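Local atomic coordinates of putative glycosyl hydrolase (Bacteroides thetaiotaomicron VPI-5482, PDB entry 3K11), a protein that is probably a glycoside hydrolase of family 88, though its substrate and activity are not established. Residues L201-S215 with A267-V281. Sequence-based numbering, arbitrary orientation.
Sequences LDDMFMGIPAVAQMS and ANGWALLTACELLDV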
loop_
_atom_site.group_PDB
_atom_site.type_symbol
_atom_site.label_atom_id
_atom_site.label_comp_id
_atom_site.label_asym_id
_atom_site.label_seq_id
_atom_site.Cartn_x
_atom_site.Cartn_y
_atom_site.Cartn_z
ATOM N N LEU A 201 -15.661 4.618 17.092
ATOM C CA LEU A 201 -16.398 4.139 15.920
ATOM C C LEU A 201 -17.385 3.049 16.345
ATOM O O LEU A 201 -18.506 2.964 15.814
ATOM C CB LEU A 201 -15.412 3.622 14.868
ATOM C CG LEU A 201 -15.979 3.271 13.524
ATOM C CD1 LEU A 201 -16.721 4.471 12.898
ATOM C CD2 LEU A 201 -14.834 2.736 12.595
ATOM N N ASP A 202 -16.992 2.209 17.317
ATOM C CA ASP A 202 -17.830 1.104 17.777
ATOM C C ASP A 202 -19.191 1.599 18.213
ATOM O O ASP A 202 -20.187 0.875 18.052
ATOM C CB ASP A 202 -17.218 0.378 18.990
ATOM C CG ASP A 202 -15.757 -0.065 18.761
ATOM O OD1 ASP A 202 -14.926 0.796 18.494
ATOM O OD2 ASP A 202 -15.448 -1.278 18.794
ATOM N N ASP A 203 -19.273 2.841 18.695
ATOM C CA ASP A 203 -20.540 3.316 19.299
ATOM C C ASP A 203 -21.582 3.654 18.248
ATOM O O ASP A 203 -22.729 3.789 18.577
ATOM C CB ASP A 203 -20.332 4.487 20.221
ATOM C CG ASP A 203 -19.740 4.095 21.568
ATOM O OD1 ASP A 203 -19.914 2.922 21.984
ATOM O OD2 ASP A 203 -19.178 4.982 22.228
HETATM N N MSE A 204 -21.189 3.785 16.973
HETATM C CA MSE A 204 -22.184 3.848 15.916
HETATM C C MSE A 204 -23.106 2.620 16.052
HETATM O O MSE A 204 -24.324 2.719 16.007
HETATM C CB MSE A 204 -21.538 3.894 14.540
HETATM C CG MSE A 204 -20.859 5.228 14.271
HETATM SE SE MSE A 204 -20.178 5.391 12.483
HETATM C CE MSE A 204 -21.842 5.774 11.611
ATOM N N PHE A 205 -22.500 1.462 16.275
ATOM C CA PHE A 205 -23.209 0.186 16.355
ATOM C C PHE A 205 -23.744 -0.064 17.737
ATOM O O PHE A 205 -24.823 -0.635 17.892
ATOM C CB PHE A 205 -22.308 -0.953 15.900
ATOM C CG PHE A 205 -22.974 -2.282 15.942
ATOM C CD1 PHE A 205 -23.980 -2.621 15.007
ATOM C CD2 PHE A 205 -22.637 -3.174 16.940
ATOM C CE1 PHE A 205 -24.622 -3.850 15.088
ATOM C CE2 PHE A 205 -23.291 -4.405 17.044
ATOM C CZ PHE A 205 -24.270 -4.743 16.106
HETATM N N MSE A 206 -23.026 0.380 18.756
HETATM C CA MSE A 206 -23.545 0.164 20.106
HETATM C C MSE A 206 -24.817 0.962 20.362
HETATM O O MSE A 206 -25.691 0.524 21.117
HETATM C CB MSE A 206 -22.502 0.467 21.178
HETATM C CG MSE A 206 -21.214 -0.239 21.027
HETATM SE SE MSE A 206 -21.358 -2.217 20.941
HETATM C CE MSE A 206 -19.747 -2.599 19.770
ATOM N N GLY A 207 -24.924 2.140 19.769
ATOM C CA GLY A 207 -26.060 3.050 20.003
ATOM C C GLY A 207 -27.135 3.208 18.940
ATOM O O GLY A 207 -28.315 3.267 19.268
ATOM N N ILE A 208 -26.763 3.225 17.663
ATOM C CA ILE A 208 -27.730 3.650 16.620
ATOM C C ILE A 208 -28.811 2.615 16.322
ATOM O O ILE A 208 -29.975 2.982 16.310
ATOM C CB ILE A 208 -27.024 4.175 15.360
ATOM C CG1 ILE A 208 -26.159 5.373 15.770
ATOM C CG2 ILE A 208 -28.022 4.507 14.235
ATOM C CD1 ILE A 208 -25.207 5.877 14.620
ATOM N N PRO A 209 -28.453 1.315 16.183
ATOM C CA PRO A 209 -29.512 0.324 15.931
ATOM C C PRO A 209 -30.617 0.285 16.980
ATOM O O PRO A 209 -31.796 0.115 16.633
ATOM C CB PRO A 209 -28.744 -1.001 15.847
ATOM C CG PRO A 209 -27.374 -0.572 15.315
ATOM C CD PRO A 209 -27.134 0.670 16.161
ATOM N N ALA A 210 -30.262 0.452 18.255
ATOM C CA ALA A 210 -31.253 0.464 19.324
ATOM C C ALA A 210 -32.247 1.613 19.133
ATOM O O ALA A 210 -33.455 1.454 19.341
ATOM C CB ALA A 210 -30.554 0.602 20.678
ATOM N N VAL A 211 -31.703 2.791 18.818
ATOM C CA VAL A 211 -32.535 3.972 18.588
ATOM C C VAL A 211 -33.418 3.728 17.368
ATOM O O VAL A 211 -34.611 3.977 17.420
ATOM C CB VAL A 211 -31.690 5.270 18.478
ATOM C CG1 VAL A 211 -32.612 6.490 18.208
ATOM C CG2 VAL A 211 -30.843 5.491 19.762
ATOM N N ALA A 212 -32.851 3.238 16.255
ATOM C CA ALA A 212 -33.634 2.899 15.066
ATOM C C ALA A 212 -34.764 1.884 15.371
ATOM O O ALA A 212 -35.918 2.071 14.957
ATOM C CB ALA A 212 -32.693 2.390 13.912
ATOM N N GLN A 213 -34.456 0.837 16.127
ATOM C CA GLN A 213 -35.480 -0.146 16.473
ATOM C C GLN A 213 -36.529 0.401 17.413
ATOM O O GLN A 213 -37.715 0.051 17.292
ATOM C CB GLN A 213 -34.831 -1.423 17.036
ATOM C CG GLN A 213 -34.156 -2.282 15.942
ATOM C CD GLN A 213 -35.127 -2.895 14.987
ATOM O OE1 GLN A 213 -36.244 -3.230 15.353
ATOM N NE2 GLN A 213 -34.720 -3.046 13.731
HETATM N N MSE A 214 -36.128 1.248 18.350
HETATM C CA MSE A 214 -37.106 1.863 19.254
HETATM C C MSE A 214 -38.113 2.695 18.488
HETATM O O MSE A 214 -39.253 2.839 18.955
HETATM C CB MSE A 214 -36.502 2.773 20.316
HETATM C CG MSE A 214 -36.130 2.194 21.591
HETATM SE SE MSE A 214 -37.329 1.047 22.518
HETATM C CE MSE A 214 -38.181 2.119 23.738
ATOM N N SER A 215 -37.731 3.243 17.322
ATOM C CA SER A 215 -38.713 3.962 16.507
ATOM C C SER A 215 -39.845 3.046 16.068
ATOM O O SER A 215 -40.940 3.517 15.810
ATOM C CB SER A 215 -38.068 4.634 15.280
ATOM O OG SER A 215 -37.906 3.728 14.212
ATOM N N ALA A 267 -14.153 -2.441 13.861
ATOM C CA ALA A 267 -14.961 -1.236 14.079
ATOM C C ALA A 267 -15.449 -0.701 12.740
ATOM O O ALA A 267 -16.539 -0.154 12.655
ATOM C CB ALA A 267 -14.178 -0.160 14.877
ATOM N N ASN A 268 -14.663 -0.861 11.666
ATOM C CA ASN A 268 -15.169 -0.516 10.348
ATOM C C ASN A 268 -16.323 -1.417 9.983
ATOM O O ASN A 268 -17.324 -0.957 9.428
ATOM C CB ASN A 268 -14.054 -0.559 9.294
ATOM C CG ASN A 268 -13.429 0.810 9.107
ATOM O OD1 ASN A 268 -13.867 1.573 8.217
ATOM N ND2 ASN A 268 -12.479 1.184 10.003
ATOM N N GLY A 269 -16.268 -2.681 10.416
ATOM C CA GLY A 269 -17.421 -3.569 10.282
ATOM C C GLY A 269 -18.617 -3.042 11.059
ATOM O O GLY A 269 -19.728 -2.996 10.543
ATOM N N TRP A 270 -18.424 -2.628 12.291
ATOM C CA TRP A 270 -19.526 -2.080 13.060
ATOM C C TRP A 270 -20.187 -0.880 12.363
ATOM O O TRP A 270 -21.385 -0.746 12.394
ATOM C CB TRP A 270 -19.056 -1.663 14.443
ATOM C CG TRP A 270 -18.650 -2.778 15.369
ATOM C CD1 TRP A 270 -17.655 -2.716 16.338
ATOM C CD2 TRP A 270 -19.199 -4.096 15.453
ATOM N NE1 TRP A 270 -17.578 -3.908 16.976
ATOM C CE2 TRP A 270 -18.499 -4.771 16.452
ATOM C CE3 TRP A 270 -20.210 -4.772 14.776
ATOM C CZ2 TRP A 270 -18.764 -6.078 16.787
ATOM C CZ3 TRP A 270 -20.475 -6.090 15.120
ATOM C CH2 TRP A 270 -19.735 -6.727 16.106
ATOM N N ALA A 271 -19.412 -0.028 11.701
ATOM C CA ALA A 271 -19.936 1.153 11.001
ATOM C C ALA A 271 -20.734 0.714 9.768
ATOM O O ALA A 271 -21.771 1.297 9.434
ATOM C CB ALA A 271 -18.785 2.067 10.542
ATOM N N LEU A 272 -20.243 -0.304 9.071
ATOM C CA LEU A 272 -20.950 -0.836 7.882
ATOM C C LEU A 272 -22.260 -1.484 8.295
ATOM O O LEU A 272 -23.308 -1.299 7.649
ATOM C CB LEU A 272 -20.035 -1.835 7.140
ATOM C CG LEU A 272 -20.379 -2.105 5.647
ATOM C CD1 LEU A 272 -20.276 -0.827 4.755
ATOM C CD2 LEU A 272 -19.506 -3.243 5.108
ATOM N N LEU A 273 -22.198 -2.214 9.411
ATOM C CA LEU A 273 -23.374 -2.900 9.973
ATOM C C LEU A 273 -24.386 -1.904 10.489
ATOM O O LEU A 273 -25.600 -2.122 10.351
ATOM C CB LEU A 273 -22.928 -3.920 11.046
ATOM C CG LEU A 273 -23.954 -4.832 11.708
ATOM C CD1 LEU A 273 -24.901 -5.470 10.765
ATOM C CD2 LEU A 273 -23.233 -5.895 12.549
ATOM N N THR A 274 -23.919 -0.820 11.093
ATOM C CA THR A 274 -24.831 0.252 11.529
ATOM C C THR A 274 -25.630 0.820 10.371
ATOM O O THR A 274 -26.851 1.007 10.454
ATOM C CB THR A 274 -24.044 1.402 12.173
ATOM O OG1 THR A 274 -23.378 0.888 13.324
ATOM C CG2 THR A 274 -24.975 2.521 12.627
ATOM N N ALA A 275 -24.951 1.102 9.264
ATOM C CA ALA A 275 -25.650 1.580 8.064
ATOM C C ALA A 275 -26.710 0.578 7.617
ATOM O O ALA A 275 -27.819 0.965 7.276
ATOM C CB ALA A 275 -24.637 1.860 6.964
ATOM N N CYS A 276 -26.392 -0.728 7.608
ATOM C CA CYS A 276 -27.391 -1.752 7.277
ATOM C C CYS A 276 -28.550 -1.764 8.256
ATOM O O CYS A 276 -29.686 -1.808 7.825
ATOM C CB CYS A 276 -26.752 -3.151 7.237
ATOM S SG CYS A 276 -25.579 -3.389 5.871
ATOM N N GLU A 277 -28.275 -1.721 9.563
ATOM C CA GLU A 277 -29.351 -1.720 10.537
ATOM C C GLU A 277 -30.278 -0.511 10.405
ATOM O O GLU A 277 -31.512 -0.622 10.554
ATOM C CB GLU A 277 -28.780 -1.780 11.932
ATOM C CG GLU A 277 -28.077 -3.104 12.297
ATOM C CD GLU A 277 -29.027 -4.222 12.581
ATOM O OE1 GLU A 277 -29.387 -4.932 11.633
ATOM O OE2 GLU A 277 -29.325 -4.456 13.770
ATOM N N LEU A 278 -29.687 0.650 10.150
ATOM C CA LEU A 278 -30.434 1.900 9.972
ATOM C C LEU A 278 -31.213 1.904 8.674
ATOM O O LEU A 278 -32.391 2.239 8.656
ATOM C CB LEU A 278 -29.475 3.095 10.055
ATOM C CG LEU A 278 -30.061 4.494 9.930
ATOM C CD1 LEU A 278 -31.178 4.690 10.925
ATOM C CD2 LEU A 278 -28.955 5.576 10.081
ATOM N N LEU A 279 -30.567 1.493 7.586
ATOM C CA LEU A 279 -31.256 1.408 6.308
ATOM C C LEU A 279 -32.379 0.333 6.256
ATOM O O LEU A 279 -33.337 0.430 5.456
ATOM C CB LEU A 279 -30.245 1.291 5.165
ATOM C CG LEU A 279 -29.414 2.518 4.874
ATOM C CD1 LEU A 279 -28.256 2.120 4.019
ATOM C CD2 LEU A 279 -30.237 3.670 4.247
ATOM N N ASP A 280 -32.292 -0.678 7.132
ATOM C CA ASP A 280 -33.392 -1.624 7.289
ATOM C C ASP A 280 -34.621 -0.960 7.873
ATOM O O ASP A 280 -35.727 -1.429 7.677
ATOM C CB ASP A 280 -32.983 -2.759 8.234
ATOM C CG ASP A 280 -32.074 -3.803 7.571
ATOM O OD1 ASP A 280 -31.959 -3.852 6.313
ATOM O OD2 ASP A 280 -31.494 -4.630 8.346
ATOM N N VAL A 281 -34.444 0.120 8.627
ATOM C CA VAL A 281 -35.576 0.749 9.353
ATOM C C VAL A 281 -36.124 1.989 8.641
ATOM O O VAL A 281 -37.334 2.221 8.602
ATOM C CB VAL A 281 -35.135 1.117 10.773
ATOM C CG1 VAL A 281 -36.207 1.871 11.501
ATOM C CG2 VAL A 281 -34.755 -0.151 11.592
HETATM O O HOH W 1 -15.601 -4.366 18.916
HETATM O O HOH W 2 -32.214 -2.409 12.509
#
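Phe205 lies flat against Trp270 in an offset stack, the six-membered rings 4.6 Å apart at their centroids with planes 8° from parallel, and around this pair two buried helices of the chain's helical core are joined side by side, consistent with the (alpha/alpha)6 barrel of family 88 and the six-hairpin clan. Their axes run in nearly the same direction, 30° apart, and approach to 7.6 Å. Phe205 turns its ring toward the partner helix by setting CG anti to the backbone N (chi1 -179°), which slides CD2 over Trp270 CE3 at 3.6 Å, while CE1 meets Leu273 CD2. Trp270 offers its indole to several neighbours: the methyl CE of Met206, a selenomethionine, makes a CH-pi contact over the five-membered ring, and at the edge a water accepts from NE1 (2.8 Å) and donates to OD2 of Asp202, whose OD1 is held by His250.

Thr274 is the third element. Its hydroxyl, anti to the carbonyl carbon, bonds back to Trp270 O at 2.7 Å. That oxygen also receives Thr274 N, the two donors arriving from opposite faces of the carbonyl plane. OG1 thereby sits at the edge of the Phe205 ring, 3.1 Å from Phe205 CA, and CG2 packs against Ile208 CB at 3.8 Å. Cutting Phe205 back to an alanine is likely to leave Trp270 and Leu273 without the ring that packs against them and to open a gap between the helices.

Farther along, Ala212 meets Leu278 and Val281, and a second water links Gln213 NE2 to Glu277 O, while Gln213 OE1 is hydrogen-bonded to Arg216. Since no direct hydrogen bond crosses between the helices, the chemistry implies a join made by aromatic and aliphatic packing, with threonine's polar group satisfied inside its own helix and two waters bridging polar groups of the two helices.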